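Local coordinates for protein glutamate receptor 1 (Adineta vaga, PDB 4IO5) that probably acts as a ligand-gated ion channel of the ionotropic glutamate receptor family, represented here by its ligand-binding domain, a two-lobed clamshell holding alanine, at residues Ser106-Met111 against Met179-Ala184; Gly134-Thr139 against Tyr157-Arg162; Asp85-Ser90 against Ser205-Val210. All coordinates share one frame; numbering follows the deposited sequence. Where two conformers were deposited one is given.

The three contacts lie around one bound alanine. Asp85 and Thr87 of interaction 3 and Asp180 of interaction 1 bond to the ligand directly, and Arg92 and Ala140 add further bonds. Interactions 1 and 2 belong to lobe 2 of the clamshell, with centres about 13 Å apart, and strand 176-180 lies beside strand 133-136 in their shared sheet, where Met179 CA comes within 3.7 Å of Arg136 NH2. Interaction 3 sits at the hinge, its centre about 15 Å from that of interaction 1 and about 18 Å from that of interaction 2. Asp180 OD2 packs 3.5 Å from Phe207 CZ, and a salt bridge of 3.1 Å from Arg162 NH2 to Asp85 OD2 spans the cleft.

Interaction 1 (Ser106-Met111 against Met179-Ala184). With ALA (alanine), chain C.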
ATOM      1  N   SER A 106      -1.557  -5.784  -7.751  1.00 10.93           N
ATOM      2  CA  SER A 106      -2.783  -6.537  -7.969  1.00 12.30           C
ATOM      3  C   SER A 106      -2.471  -7.563  -9.042  1.00 14.90           C
ATOM      4  O   SER A 106      -1.398  -7.522  -9.636  1.00 12.11           O
ATOM      5  CB  SER A 106      -3.903  -5.616  -8.454  1.00 15.04           C
ATOM      6  OG  SER A 106      -3.489  -4.915  -9.622  1.00 17.60           O
ATOM      7  N   MET A 107      -3.407  -8.467  -9.311  1.00 10.23           N
ATOM      8  CA  MET A 107      -3.170  -9.507 -10.303  1.00 10.40           C
ATOM      9  C   MET A 107      -4.105  -9.355 -11.458  1.00 13.85           C
ATOM     10  O   MET A 107      -5.166  -8.756 -11.332  1.00 14.59           O
ATOM     11  CB  MET A 107      -3.325 -10.902  -9.707  1.00  9.68           C
ATOM     12  CG  MET A 107      -2.283 -11.223  -8.648  1.00 17.12           C
ATOM     13  SD  MET A 107      -2.214 -12.979  -8.200  1.00 18.26           S
ATOM     14  CE  MET A 107      -3.317 -12.972  -6.797  1.00 25.77           C
ATOM     15  N   ARG A 108      -3.660  -9.860 -12.597  1.00 11.70           N
ATOM     16  CA  ARG A 108      -4.510  -9.994 -13.778  1.00 15.03           C
ATOM     17  C   ARG A 108      -4.447 -11.401 -14.343  1.00 11.26           C
ATOM     18  O   ARG A 108      -3.602 -12.215 -13.982  1.00 14.30           O
ATOM     19  CB  ARG A 108      -4.134  -8.944 -14.820  1.00 25.85           C
ATOM     20  CG  ARG A 108      -4.285  -7.548 -14.209  1.00 34.11           C
ATOM     21  CD  ARG A 108      -4.489  -6.477 -15.206  1.00 33.54           C
ATOM     22  NE  ARG A 108      -5.659  -6.697 -16.040  1.00 32.63           N
ATOM     23  CZ  ARG A 108      -5.816  -6.113 -17.218  1.00 29.01           C
ATOM     24  NH1 ARG A 108      -4.866  -5.296 -17.659  1.00 29.38           N
ATOM     25  NH2 ARG A 108      -6.904  -6.343 -17.952  1.00 25.65           N
ATOM     26  N   ILE A 109      -5.439 -11.699 -15.183  1.00 16.82           N
ATOM     27  CA  ILE A 109      -5.512 -12.944 -15.922  1.00 13.41           C
ATOM     28  C   ILE A 109      -4.672 -12.799 -17.188  1.00 16.32           C
ATOM     29  O   ILE A 109      -4.850 -11.837 -17.954  1.00 12.81           O
ATOM     30  CB  ILE A 109      -6.964 -13.238 -16.337  1.00 20.59           C
ATOM     31  CG1 ILE A 109      -7.866 -13.270 -15.100  1.00 23.97           C
ATOM     32  CG2 ILE A 109      -7.020 -14.536 -17.141  1.00 18.15           C
ATOM     33  CD1 ILE A 109      -9.366 -13.444 -15.399  1.00 26.39           C
ATOM     34  N   LEU A 110      -3.773 -13.763 -17.373  1.00 11.78           N
ATOM     35  CA  LEU A 110      -2.880 -13.849 -18.519  1.00 14.55           C
ATOM     36  C   LEU A 110      -3.422 -14.910 -19.477  1.00 15.31           C
ATOM     37  O   LEU A 110      -3.794 -15.994 -19.039  1.00 14.11           O
ATOM     38  CB  LEU A 110      -1.513 -14.304 -18.039  1.00 11.14           C
ATOM     39  CG  LEU A 110      -0.461 -14.504 -19.123  1.00 11.30           C
ATOM     40  CD1 LEU A 110      -0.144 -13.206 -19.806  1.00 15.97           C
ATOM     41  CD2 LEU A 110       0.783 -15.068 -18.466  1.00 12.28           C
ATOM     42  N   MET A 111      -3.440 -14.626 -20.775  1.00 13.34           N
ATOM     43  CA  MET A 111      -3.903 -15.637 -21.725  1.00 18.19           C
ATOM     44  C   MET A 111      -3.318 -15.397 -23.107  1.00 20.74           C
ATOM     45  O   MET A 111      -2.699 -14.370 -23.337  1.00 16.11           O
ATOM     46  CB  MET A 111      -5.421 -15.570 -21.822  1.00 21.52           C
ATOM     47  CG  MET A 111      -5.936 -14.285 -22.468  1.00 25.32           C
ATOM     48  SD  MET A 111      -7.750 -14.132 -22.444  1.00 21.91           S
ATOM     49  CE  MET A 111      -7.976 -12.699 -23.501  1.00 24.11           C
ATOM     50  N   MET A 179      -1.234 -13.403 -12.868  1.00 14.05           N
ATOM     51  CA  MET A 179       0.072 -12.783 -12.812  1.00  9.19           C
ATOM     52  C   MET A 179      -0.050 -11.390 -12.218  1.00  8.73           C
ATOM     53  O   MET A 179      -0.989 -10.655 -12.531  1.00 15.58           O
ATOM     54  CB  MET A 179       0.692 -12.687 -14.195  1.00 11.83           C
ATOM     55  CG  MET A 179       2.137 -12.359 -14.212  1.00 17.39           C
ATOM     56  SD  MET A 179       2.860 -12.614 -15.880  1.00 15.54           S
ATOM     57  CE  MET A 179       4.488 -12.048 -15.503  1.00 15.97           C
ATOM     58  N   ASP A 180       0.913 -11.024 -11.372  1.00 10.33           N
ATOM     59  CA  ASP A 180       0.997  -9.655 -10.874  1.00  7.83           C
ATOM     60  C   ASP A 180       1.029  -8.677 -12.033  1.00 12.68           C
ATOM     61  O   ASP A 180       1.675  -8.923 -13.044  1.00  8.89           O
ATOM     62  CB  ASP A 180       2.275  -9.414 -10.059  1.00  7.38           C
ATOM     63  CG  ASP A 180       2.342 -10.181  -8.762  1.00 15.89           C
ATOM     64  OD1 ASP A 180       1.287 -10.532  -8.143  1.00 11.61           O
ATOM     65  OD2 ASP A 180       3.506 -10.419  -8.334  1.00 13.47           O
ATOM     66  N   ILE A 181       0.373  -7.541 -11.856  1.00 11.89           N
ATOM     67  CA  ILE A 181       0.152  -6.610 -12.948  1.00 13.69           C
ATOM     68  C   ILE A 181       1.422  -5.943 -13.489  1.00  8.01           C
ATOM     69  O   ILE A 181       1.532  -5.719 -14.718  1.00  9.74           O
ATOM     70  CB  ILE A 181      -0.853  -5.527 -12.498  1.00 18.47           C
ATOM     71  CG1 ILE A 181      -1.290  -4.662 -13.672  1.00 21.32           C
ATOM     72  CG2 ILE A 181      -0.272  -4.704 -11.359  1.00 16.31           C
ATOM     73  CD1 ILE A 181      -2.429  -3.712 -13.307  1.00 25.84           C
ATOM     74  N   GLY A 182       2.369  -5.604 -12.614  1.00 10.03           N
ATOM     75  CA  GLY A 182       3.560  -4.885 -13.068  1.00 12.83           C
ATOM     76  C   GLY A 182       4.375  -5.753 -14.007  1.00 11.31           C
ATOM     77  O   GLY A 182       4.701  -5.361 -15.138  1.00  9.12           O
ATOM     78  N   THR A 183       4.716  -6.947 -13.553  1.00 11.39           N
ATOM     79  CA  THR A 183       5.438  -7.881 -14.414  1.00 11.01           C
ATOM     80  C   THR A 183       4.572  -8.422 -15.569  1.00  9.64           C
ATOM     81  O   THR A 183       5.077  -8.659 -16.651  1.00 10.37           O
ATOM     82  CB  THR A 183       6.022  -9.045 -13.619  1.00 11.51           C
ATOM     83  OG1 THR A 183       5.013  -9.614 -12.762  1.00 10.41           O
ATOM     84  CG2 THR A 183       7.209  -8.561 -12.775  1.00 11.35           C
ATOM     85  N   ALA A 184       3.267  -8.597 -15.353  1.00 11.21           N
ATOM     86  CA  ALA A 184       2.419  -9.063 -16.466  1.00 11.22           C
ATOM     87  C   ALA A 184       2.398  -8.045 -17.607  1.00 11.45           C
ATOM     88  O   ALA A 184       2.476  -8.411 -18.791  1.00 11.67           O
ATOM     89  CB  ALA A 184       1.017  -9.337 -15.984  1.00  8.80           C
TER
HETATM   90  N   ALA C 301       4.234 -11.617  -6.001  1.00  6.38           N
HETATM   91  CA  ALA C 301       3.946 -13.054  -6.038  1.00  6.68           C
HETATM   92  C   ALA C 301       4.180 -13.688  -4.695  1.00  9.13           C
HETATM   93  O   ALA C 301       4.799 -13.041  -3.813  1.00  9.23           O
HETATM   94  CB  ALA C 301       4.798 -13.726  -7.098  1.00 10.56           C
HETATM   95  OXT ALA C 301       3.777 -14.834  -4.446  1.00  9.69           O
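The carboxylate of Asp180 rests beside Met107, whose CG lies 3.7 Å from its OD1, the two side chains crossing at a slant. Its two oxygens have different tasks: OD1 accepts a bond from Asn105 ND2, while OD2 takes the amino nitrogen of the bound alanine, ALA N, at 2.7 Å. With OD1 held by Asn105, the rotation of the group is restrained and OD2 is directed at the ligand, whose ammonium would pair favourably with the acid. The other flat group, the guanidinium of Arg108, works beyond the contact: its NH2 binds Gly199 O, and the aliphatic stem does the packing, Arg108 CD lying 3.9 Å from Ile181 CD1. A bend at chi3 (58°) turns the charged end off the line of this stem. Ile181 also sets its CG2 3.7 Å from Ser106 OG, a hydroxyl bonded to Asp201.

Three backbone bonds join the segments. Arg108 and Met179 form an antiparallel hydrogen-bonded pair; Arg108 N reaches Met179 O at 2.8 Å, and Met179 N returns a bond to Arg108 O at 2.9 Å. The ladder then runs into the helix start, where Ile181 N donates to Ser106 O at 2.8 Å. The side chains of Leu110 and Met179 lie side by side and point the same way, Leu110 CD2 4.1 Å from Met179 SD; both also touch Met165 of helix 162-170.

Asp180 ends strand 176-180, paired with Met107 of strand 103-112, immediately before helix 181-190. An acidic residue at such a strand-to-helix junction of lobe 2, receiving the alpha-amino group of the ligand, is a hallmark of the amino acid site in ionotropic glutamate receptors.

Interaction 2 (Gly134-Thr139 against Tyr157-Arg162); sequences GIRIGT and YPLKSR. With ALA (alanine), chain C.
Two arginines, Arg136 and Arg162, lay their guanidinium groups against each other, with planes 37° apart and Arg136 NH1 only 3.7 Å from Arg162 NE. Arg136 NH1 sits over one face of the Arg162 group, and Arg162 CG in turn covers one face of the Arg136 group. The long stem of Arg162, extended from CG to NE, crosses Arg136, whose own chain bends at chi3 (-76°) to bring its end over the neighbour. Arg162 NH2 is hydrogen-bonded to Tyr67 OH and salt-bridged to Asp85; Arg136 NH2 makes a weak hydrogen bond to Phe178 O. Both ends lie near the methyl group of the bound alanine, with ALA CB 3.9 Å from Arg162 NH2. Arg136 binds L-glutamate in another structure of this protein, and the positive wall is consistent with a seat for glutamate's side-chain carboxylate.

Behind the arginines the strand segments pair in parallel, their axes 37° apart, with Ile135 N bonded to Tyr157 O at 2.9 Å and Ile137 N to Leu159 O at 3.1 Å. Leu159 N returns a bond to Ile135 O. Leu159 CD1 presses on the bare backbone of Gly134, 3.5 Å from its C. One water donates to both Ile137 O and Leu159 O, closing the end of the ladder. Beyond it a type II turn from Arg136 to Thr139 is tied by Thr139 OG1 to Arg136 O at 2.8 Å, and Thr139 CA comes 3.2 Å from ALA OXT.

Strand 133-136, helix 140-148 and strand 157-159 form a beta-alpha-beta unit of lobe 2. Thr139 stands at the N-cap of its helix, where the ligand carboxylate is met, an arrangement shared with other ionotropic glutamate receptors.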
ATOM      1  N   GLY A 134      -3.726 -22.671 -15.249  1.00 19.47           N
ATOM      2  CA  GLY A 134      -2.399 -22.915 -14.734  1.00 13.41           C
ATOM      3  C   GLY A 134      -2.073 -21.952 -13.581  1.00 16.56           C
ATOM      4  O   GLY A 134      -2.318 -20.729 -13.646  1.00 13.55           O
ATOM      5  N   ILE A 135      -1.537 -22.508 -12.507  1.00 15.10           N
ATOM      6  CA  ILE A 135      -1.250 -21.725 -11.313  1.00 13.43           C
ATOM      7  C   ILE A 135       0.155 -22.047 -10.819  1.00 13.02           C
ATOM      8  O   ILE A 135       0.491 -23.183 -10.636  1.00 12.03           O
ATOM      9  CB  ILE A 135      -2.242 -22.013 -10.173  1.00 17.54           C
ATOM     10  CG1 ILE A 135      -3.656 -21.587 -10.582  1.00 18.45           C
ATOM     11  CG2 ILE A 135      -1.819 -21.276  -8.898  1.00 27.12           C
ATOM     12  CD1 ILE A 135      -3.848 -20.139 -10.652  1.00 15.52           C
ATOM     13  N   ARG A 136       0.982 -21.027 -10.637  1.00 11.69           N
ATOM     14  CA  ARG A 136       2.336 -21.240 -10.128  1.00 10.93           C
ATOM     15  C   ARG A 136       2.268 -21.531  -8.629  1.00 12.71           C
ATOM     16  O   ARG A 136       1.767 -20.728  -7.842  1.00 10.55           O
ATOM     17  CB  ARG A 136       3.230 -20.016 -10.421  1.00 10.40           C
ATOM     18  CG  ARG A 136       3.739 -19.953 -11.841  1.00 13.87           C
ATOM     19  CD  ARG A 136       4.444 -18.642 -12.183  1.00 13.05           C
ATOM     20  NE  ARG A 136       3.455 -17.574 -12.376  1.00 19.49           N
ATOM     21  CZ  ARG A 136       3.443 -16.402 -11.751  1.00 17.03           C
ATOM     22  NH1 ARG A 136       4.395 -16.069 -10.861  1.00 13.51           N
ATOM     23  NH2 ARG A 136       2.463 -15.541 -12.042  1.00 16.76           N
ATOM     24  N   ILE A 137       2.784 -22.690  -8.236  1.00 11.09           N
ATOM     25  CA  ILE A 137       2.721 -23.095  -6.845  1.00 11.07           C
ATOM     26  C   ILE A 137       3.596 -22.176  -5.997  1.00 11.83           C
ATOM     27  O   ILE A 137       4.593 -21.623  -6.500  1.00 13.11           O
ATOM     28  CB  ILE A 137       3.118 -24.571  -6.652  1.00 16.72           C
ATOM     29  CG1 ILE A 137       4.578 -24.799  -7.003  1.00 38.95           C
ATOM     30  CG2 ILE A 137       2.200 -25.486  -7.502  1.00 20.23           C
ATOM     31  CD1 ILE A 137       5.147 -25.996  -6.282  1.00 54.95           C
ATOM     32  N   GLY A 138       3.168 -21.943  -4.761  1.00 11.54           N
ATOM     33  CA  GLY A 138       3.948 -21.111  -3.832  1.00 11.56           C
ATOM     34  C   GLY A 138       3.909 -19.640  -4.168  1.00 13.51           C
ATOM     35  O   GLY A 138       4.838 -18.914  -3.861  1.00 13.45           O
ATOM     36  N   THR A 139       2.852 -19.197  -4.844  1.00 15.10           N
ATOM     37  CA  THR A 139       2.639 -17.792  -5.094  1.00 11.52           C
ATOM     38  C   THR A 139       1.308 -17.362  -4.482  1.00 13.57           C
ATOM     39  O   THR A 139       0.433 -18.206  -4.165  1.00 11.40           O
ATOM     40  CB  THR A 139       2.578 -17.419  -6.590  1.00 11.33           C
ATOM     41  OG1 THR A 139       1.453 -18.065  -7.213  1.00 11.63           O
ATOM     42  CG2 THR A 139       3.835 -17.807  -7.320  1.00 13.46           C
ATOM     43  N   TYR A 157      -4.086 -26.585 -12.801  1.00 22.82           N
ATOM     44  CA  TYR A 157      -2.881 -27.126 -13.442  1.00 14.85           C
ATOM     45  C   TYR A 157      -1.594 -26.515 -12.886  1.00 22.45           C
ATOM     46  O   TYR A 157      -1.353 -25.318 -13.036  1.00 15.58           O
ATOM     47  CB  TYR A 157      -2.921 -26.837 -14.942  1.00 21.27           C
ATOM     48  CG  TYR A 157      -1.812 -27.499 -15.702  1.00 18.03           C
ATOM     49  CD1 TYR A 157      -0.541 -26.958 -15.739  1.00 25.32           C
ATOM     50  CD2 TYR A 157      -2.037 -28.691 -16.395  1.00 21.37           C
ATOM     51  CE1 TYR A 157       0.466 -27.560 -16.421  1.00 27.15           C
ATOM     52  CE2 TYR A 157      -1.022 -29.299 -17.099  1.00 23.36           C
ATOM     53  CZ  TYR A 157       0.215 -28.733 -17.111  1.00 32.41           C
ATOM     54  OH  TYR A 157       1.226 -29.325 -17.804  1.00 27.20           O
ATOM     55  N   PRO A 158      -0.735 -27.334 -12.264  1.00 17.66           N
ATOM     56  CA  PRO A 158       0.386 -26.796 -11.463  1.00 22.52           C
ATOM     57  C   PRO A 158       1.555 -26.309 -12.318  1.00 25.08           C
ATOM     58  O   PRO A 158       1.921 -26.961 -13.283  1.00 21.74           O
ATOM     59  CB  PRO A 158       0.820 -27.995 -10.630  1.00 20.76           C
ATOM     60  CG  PRO A 158       0.457 -29.179 -11.549  1.00 15.57           C
ATOM     61  CD  PRO A 158      -0.828 -28.805 -12.183  1.00 28.59           C
ATOM     62  N   LEU A 159       2.117 -25.155 -11.988  1.00 17.30           N
ATOM     63  CA  LEU A 159       3.257 -24.625 -12.743  1.00 15.91           C
ATOM     64  C   LEU A 159       4.402 -24.344 -11.807  1.00 19.71           C
ATOM     65  O   LEU A 159       4.204 -23.772 -10.732  1.00 16.69           O
ATOM     66  CB  LEU A 159       2.885 -23.334 -13.465  1.00 12.67           C
ATOM     67  CG  LEU A 159       1.704 -23.398 -14.422  1.00 20.14           C
ATOM     68  CD1 LEU A 159       1.240 -21.957 -14.726  1.00 14.70           C
ATOM     69  CD2 LEU A 159       2.110 -24.149 -15.698  1.00 29.45           C
ATOM     70  N   LYS A 160       5.616 -24.693 -12.217  1.00 16.72           N
ATOM     71  CA  LYS A 160       6.797 -24.500 -11.378  1.00 14.48           C
ATOM     72  C   LYS A 160       7.584 -23.182 -11.555  1.00 15.37           C
ATOM     73  O   LYS A 160       8.457 -22.871 -10.752  1.00 20.93           O
ATOM     74  CB  LYS A 160       7.773 -25.671 -11.572  1.00 28.82           C
ATOM     75  CG  LYS A 160       8.657 -25.562 -12.814  1.00 48.09           C
ATOM     76  CD  LYS A 160       9.466 -26.841 -13.054  1.00 58.74           C
ATOM     77  CE  LYS A 160      10.411 -26.700 -14.253  1.00 58.67           C
ATOM     78  NZ  LYS A 160      11.253 -27.923 -14.463  1.00 58.33           N
ATOM     79  N   SER A 161       7.280 -22.435 -12.610  1.00 22.08           N
ATOM     80  CA  SER A 161       8.016 -21.214 -12.932  1.00 20.28           C
ATOM     81  C   SER A 161       7.207 -20.354 -13.880  1.00 14.79           C
ATOM     82  O   SER A 161       6.248 -20.810 -14.494  1.00 15.93           O
ATOM     83  CB  SER A 161       9.342 -21.548 -13.611  1.00 25.20           C
ATOM     84  OG  SER A 161       9.072 -22.146 -14.869  1.00 20.71           O
ATOM     85  N   ARG A 162       7.597 -19.094 -14.029  1.00 11.26           N
ATOM     86  CA  ARG A 162       6.985 -18.270 -15.052  1.00 11.74           C
ATOM     87  C   ARG A 162       7.214 -18.847 -16.468  1.00 16.24           C
ATOM     88  O   ARG A 162       6.337 -18.783 -17.335  1.00 16.19           O
ATOM     89  CB  ARG A 162       7.499 -16.840 -14.949  1.00 13.09           C
ATOM     90  CG  ARG A 162       7.014 -16.127 -13.697  1.00 14.97           C
ATOM     91  CD  ARG A 162       7.397 -14.661 -13.716  1.00 11.36           C
ATOM     92  NE  ARG A 162       6.902 -13.953 -12.533  1.00 10.79           N
ATOM     93  CZ  ARG A 162       7.540 -13.851 -11.359  1.00 14.48           C
ATOM     94  NH1 ARG A 162       8.737 -14.410 -11.158  1.00 11.83           N
ATOM     95  NH2 ARG A 162       6.956 -13.186 -10.358  1.00 13.06           N
TER
HETATM   96  N   ALA C 301       4.234 -11.617  -6.001  1.00  6.38           N
HETATM   97  CA  ALA C 301       3.946 -13.054  -6.038  1.00  6.68           C
HETATM   98  C   ALA C 301       4.180 -13.688  -4.695  1.00  9.13           C
HETATM   99  O   ALA C 301       4.799 -13.041  -3.813  1.00  9.23           O
HETATM  100  CB  ALA C 301       4.798 -13.726  -7.098  1.00 10.56           C
HETATM  101  OXT ALA C 301       3.777 -14.834  -4.446  1.00  9.69           O
HETATM  102  O   HOH W   1       5.907 -22.326  -8.739  1.00 19.18           O

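Interaction 3 (Asp85-Ser90 against Ser205-Val210). With ALA (alanine), chain C.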
ATOM      1  N   ASP A  85       9.577  -8.767  -5.849  1.00  7.87           N
ATOM      2  CA  ASP A  85       8.136  -8.647  -6.085  1.00  6.57           C
ATOM      3  C   ASP A  85       7.428  -9.661  -5.209  1.00  9.70           C
ATOM      4  O   ASP A  85       6.818 -10.617  -5.708  1.00  8.28           O
ATOM      5  CB  ASP A  85       7.771  -8.824  -7.581  1.00  6.60           C
ATOM      6  CG  ASP A  85       8.401 -10.049  -8.233  1.00  8.47           C
ATOM      7  OD1 ASP A  85       9.407 -10.586  -7.709  1.00  9.19           O
ATOM      8  OD2 ASP A  85       7.925 -10.420  -9.339  1.00  9.20           O
ATOM      9  N   ILE A  86       7.541  -9.442  -3.895  1.00  7.23           N
ATOM     10  CA  ILE A  86       7.085 -10.398  -2.901  1.00  5.22           C
ATOM     11  C   ILE A  86       5.803  -9.854  -2.232  1.00  7.65           C
ATOM     12  O   ILE A  86       5.823  -8.822  -1.534  1.00  8.77           O
ATOM     13  CB  ILE A  86       8.181 -10.706  -1.867  1.00  6.72           C
ATOM     14  CG1 ILE A  86       9.462 -11.158  -2.554  1.00  8.88           C
ATOM     15  CG2 ILE A  86       7.712 -11.699  -0.885  1.00  5.16           C
ATOM     16  CD1 ILE A  86      10.669 -11.027  -1.650  1.00  9.89           C
ATOM     17  N   THR A  87       4.693 -10.552  -2.482  1.00  6.85           N
ATOM     18  CA  THR A  87       3.404 -10.133  -1.957  1.00 10.17           C
ATOM     19  C   THR A  87       3.309 -10.337  -0.449  1.00  7.10           C
ATOM     20  O   THR A  87       3.643 -11.384   0.076  1.00  7.98           O
ATOM     21  CB  THR A  87       2.269 -10.852  -2.680  1.00 10.34           C
ATOM     22  OG1 THR A  87       2.391 -10.618  -4.091  1.00  8.05           O
ATOM     23  CG2 THR A  87       0.925 -10.348  -2.220  1.00  7.75           C
ATOM     24  N   VAL A  88       2.769  -9.327   0.238  1.00  6.91           N
ATOM     25  CA  VAL A  88       2.542  -9.414   1.669  1.00  6.71           C
ATOM     26  C   VAL A  88       1.238 -10.172   1.866  1.00  5.69           C
ATOM     27  O   VAL A  88       0.176  -9.728   1.414  1.00  8.58           O
ATOM     28  CB  VAL A  88       2.470  -8.003   2.304  1.00  9.42           C
ATOM     29  CG1 VAL A  88       2.250  -8.118   3.828  1.00 11.25           C
ATOM     30  CG2 VAL A  88       3.716  -7.208   2.001  1.00  9.57           C
ATOM     31  N   THR A  89       1.285 -11.314   2.541  1.00  8.63           N
ATOM     32  CA  THR A  89       0.085 -12.096   2.779  1.00  8.16           C
ATOM     33  C   THR A  89      -0.039 -12.447   4.260  1.00  6.39           C
ATOM     34  O   THR A  89       0.943 -12.468   4.983  1.00  7.12           O
ATOM     35  CB  THR A  89       0.093 -13.414   1.967  1.00  8.52           C
ATOM     36  OG1 THR A  89       1.027 -14.324   2.555  1.00  8.78           O
ATOM     37  CG2 THR A  89       0.459 -13.142   0.469  1.00 12.35           C
ATOM     38  N   SER A  90      -1.251 -12.736   4.699  0.57 10.17           N
ATOM     39  CA  SER A  90      -1.497 -13.088   6.098  0.57 11.71           C
ATOM     40  C   SER A  90      -0.734 -14.347   6.505  0.57  9.89           C
ATOM     41  O   SER A  90      -0.132 -14.412   7.571  0.57  9.84           O
ATOM     42  CB  SER A  90      -2.996 -13.282   6.305  0.57 13.69           C
ATOM     43  OG  SER A  90      -3.318 -13.400   7.679  0.57 22.52           O
ATOM     44  N   SER A 205      -3.093  -5.747  -3.294  1.00 11.75           N
ATOM     45  CA  SER A 205      -2.129  -6.149  -2.304  1.00 12.13           C
ATOM     46  C   SER A 205      -0.929  -5.200  -2.351  1.00 10.94           C
ATOM     47  O   SER A 205      -0.986  -4.129  -2.973  1.00  9.67           O
ATOM     48  CB  SER A 205      -1.687  -7.582  -2.566  1.00 12.04           C
ATOM     49  OG  SER A 205      -1.303  -7.759  -3.917  1.00 14.00           O
ATOM     50  N   THR A 206       0.147  -5.595  -1.664  1.00  9.79           N
ATOM     51  CA  THR A 206       1.359  -4.791  -1.643  1.00  7.79           C
ATOM     52  C   THR A 206       2.565  -5.699  -1.727  1.00  5.73           C
ATOM     53  O   THR A 206       2.450  -6.880  -1.429  1.00  7.62           O
ATOM     54  CB  THR A 206       1.493  -3.980  -0.334  1.00 11.67           C
ATOM     55  OG1 THR A 206       1.426  -4.863   0.794  1.00 12.46           O
ATOM     56  CG2 THR A 206       0.370  -2.936  -0.210  1.00 11.98           C
ATOM     57  N   PHE A 207       3.680  -5.143  -2.174  1.00  6.77           N
ATOM     58  CA  PHE A 207       4.997  -5.798  -2.074  1.00  6.07           C
ATOM     59  C   PHE A 207       5.741  -5.186  -0.898  1.00  9.01           C
ATOM     60  O   PHE A 207       5.733  -3.960  -0.723  1.00  9.89           O
ATOM     61  CB  PHE A 207       5.853  -5.584  -3.296  1.00  7.28           C
ATOM     62  CG  PHE A 207       5.339  -6.218  -4.544  1.00  5.79           C
ATOM     63  CD1 PHE A 207       4.552  -7.360  -4.514  1.00  9.23           C
ATOM     64  CD2 PHE A 207       5.689  -5.701  -5.761  1.00  8.56           C
ATOM     65  CE1 PHE A 207       4.103  -7.934  -5.710  1.00  7.29           C
ATOM     66  CE2 PHE A 207       5.241  -6.273  -6.949  1.00  7.54           C
ATOM     67  CZ  PHE A 207       4.446  -7.379  -6.917  1.00  8.31           C
ATOM     68  N   GLY A 208       6.413  -6.025  -0.126  1.00  7.73           N
ATOM     69  CA  GLY A 208       7.198  -5.582   1.002  1.00  9.02           C
ATOM     70  C   GLY A 208       8.524  -6.322   1.049  1.00 10.95           C
ATOM     71  O   GLY A 208       8.653  -7.429   0.517  1.00  7.22           O
ATOM     72  N   ILE A 209       9.527  -5.708   1.674  1.00  6.68           N
ATOM     73  CA  ILE A 209      10.791  -6.404   1.955  1.00  4.04           C
ATOM     74  C   ILE A 209      10.595  -7.323   3.152  1.00  6.32           C
ATOM     75  O   ILE A 209      10.041  -6.937   4.179  1.00 10.61           O
ATOM     76  CB  ILE A 209      11.929  -5.346   2.233  1.00  5.55           C
ATOM     77  CG1 ILE A 209      12.158  -4.520   0.965  1.00  4.99           C
ATOM     78  CG2 ILE A 209      13.205  -6.018   2.734  1.00  8.08           C
ATOM     79  CD1 ILE A 209      13.204  -3.389   1.181  1.00  8.47           C
ATOM     80  N   VAL A 210      11.000  -8.589   2.978  1.00  6.50           N
ATOM     81  CA  VAL A 210      10.841  -9.604   4.001  1.00  4.80           C
ATOM     82  C   VAL A 210      11.963  -9.439   5.019  1.00  9.21           C
ATOM     83  O   VAL A 210      13.127  -9.329   4.649  1.00  8.65           O
ATOM     84  CB  VAL A 210      10.950 -11.013   3.420  1.00  5.19           C
ATOM     85  CG1 VAL A 210      10.666 -12.075   4.492  1.00  7.10           C
ATOM     86  CG2 VAL A 210       9.992 -11.187   2.272  1.00  8.66           C
TER
HETATM   87  N   ALA C 301       4.234 -11.617  -6.001  1.00  6.38           N
HETATM   88  CA  ALA C 301       3.946 -13.054  -6.038  1.00  6.68           C
HETATM   89  C   ALA C 301       4.180 -13.688  -4.695  1.00  9.13           C
HETATM   90  O   ALA C 301       4.799 -13.041  -3.813  1.00  9.23           O
HETATM   91  CB  ALA C 301       4.798 -13.726  -7.098  1.00 10.56           C
HETATM   92  OXT ALA C 301       3.777 -14.834  -4.446  1.00  9.69           O
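Hydrogen bonds between backbones tie Ile86 and Val88 to the strand: Gly208 N donates to Ile86 O at 3.2 Å, and Val88 N to Thr206 O at 3.0 Å. They flank a single bridge of Thr87 with Phe207, accompanied by CA-H...O contacts from Phe207 CA to Ile86 O and from Thr87 CA to Thr206 O.

Bonds to the ligand come from the same loop. The alanine amino nitrogen, ALA N, gives one bond to Asp85 O at 2.8 Å and another to Thr87 OG1, also at 2.8 Å; with the acid of Asp180 this makes three acceptors. The ligand carboxylate is gripped by Thr87 N, 2.8 Å from ALA O and almost straight (171°), and Arg92 and Ala140 complete the set. Thr87 OG1, anti to its carbonyl carbon (chi1 -56°), is thereby turned toward the amino group, while CG2 goes the other way and packs on Ser205.

Through its ring, Phe207 packs against this loop. Asp85 CB sits over one face of the ring, a CH-pi contact 4.0 Å from the Phe207 centroid, and Thr87 OG1 lies at the ring edge, 3.6 Å from Phe207 CE1. Asp85's own carboxylate leads away, to Tyr67 and Ser17.

Van der Waals packing finishes the join. Ile86 CG2 meets Val210 CG2 at 3.9 Å, the two chains crossing at about a right angle. Separately, Val88 CG2 touches the Thr206 hydroxyl, whose polar bond goes to Arg229 of the second subunit.

The loop leads from strand 81-82 of lobe 1 into helix 90-93, whose N-cap is Thr89. It lies against strand 200-211, one of the hinge strands between the lobes; strand 103-112 touches Phe207, helix 67-75 packs on Ile86 and strand 97-98 against Val88 and Val210.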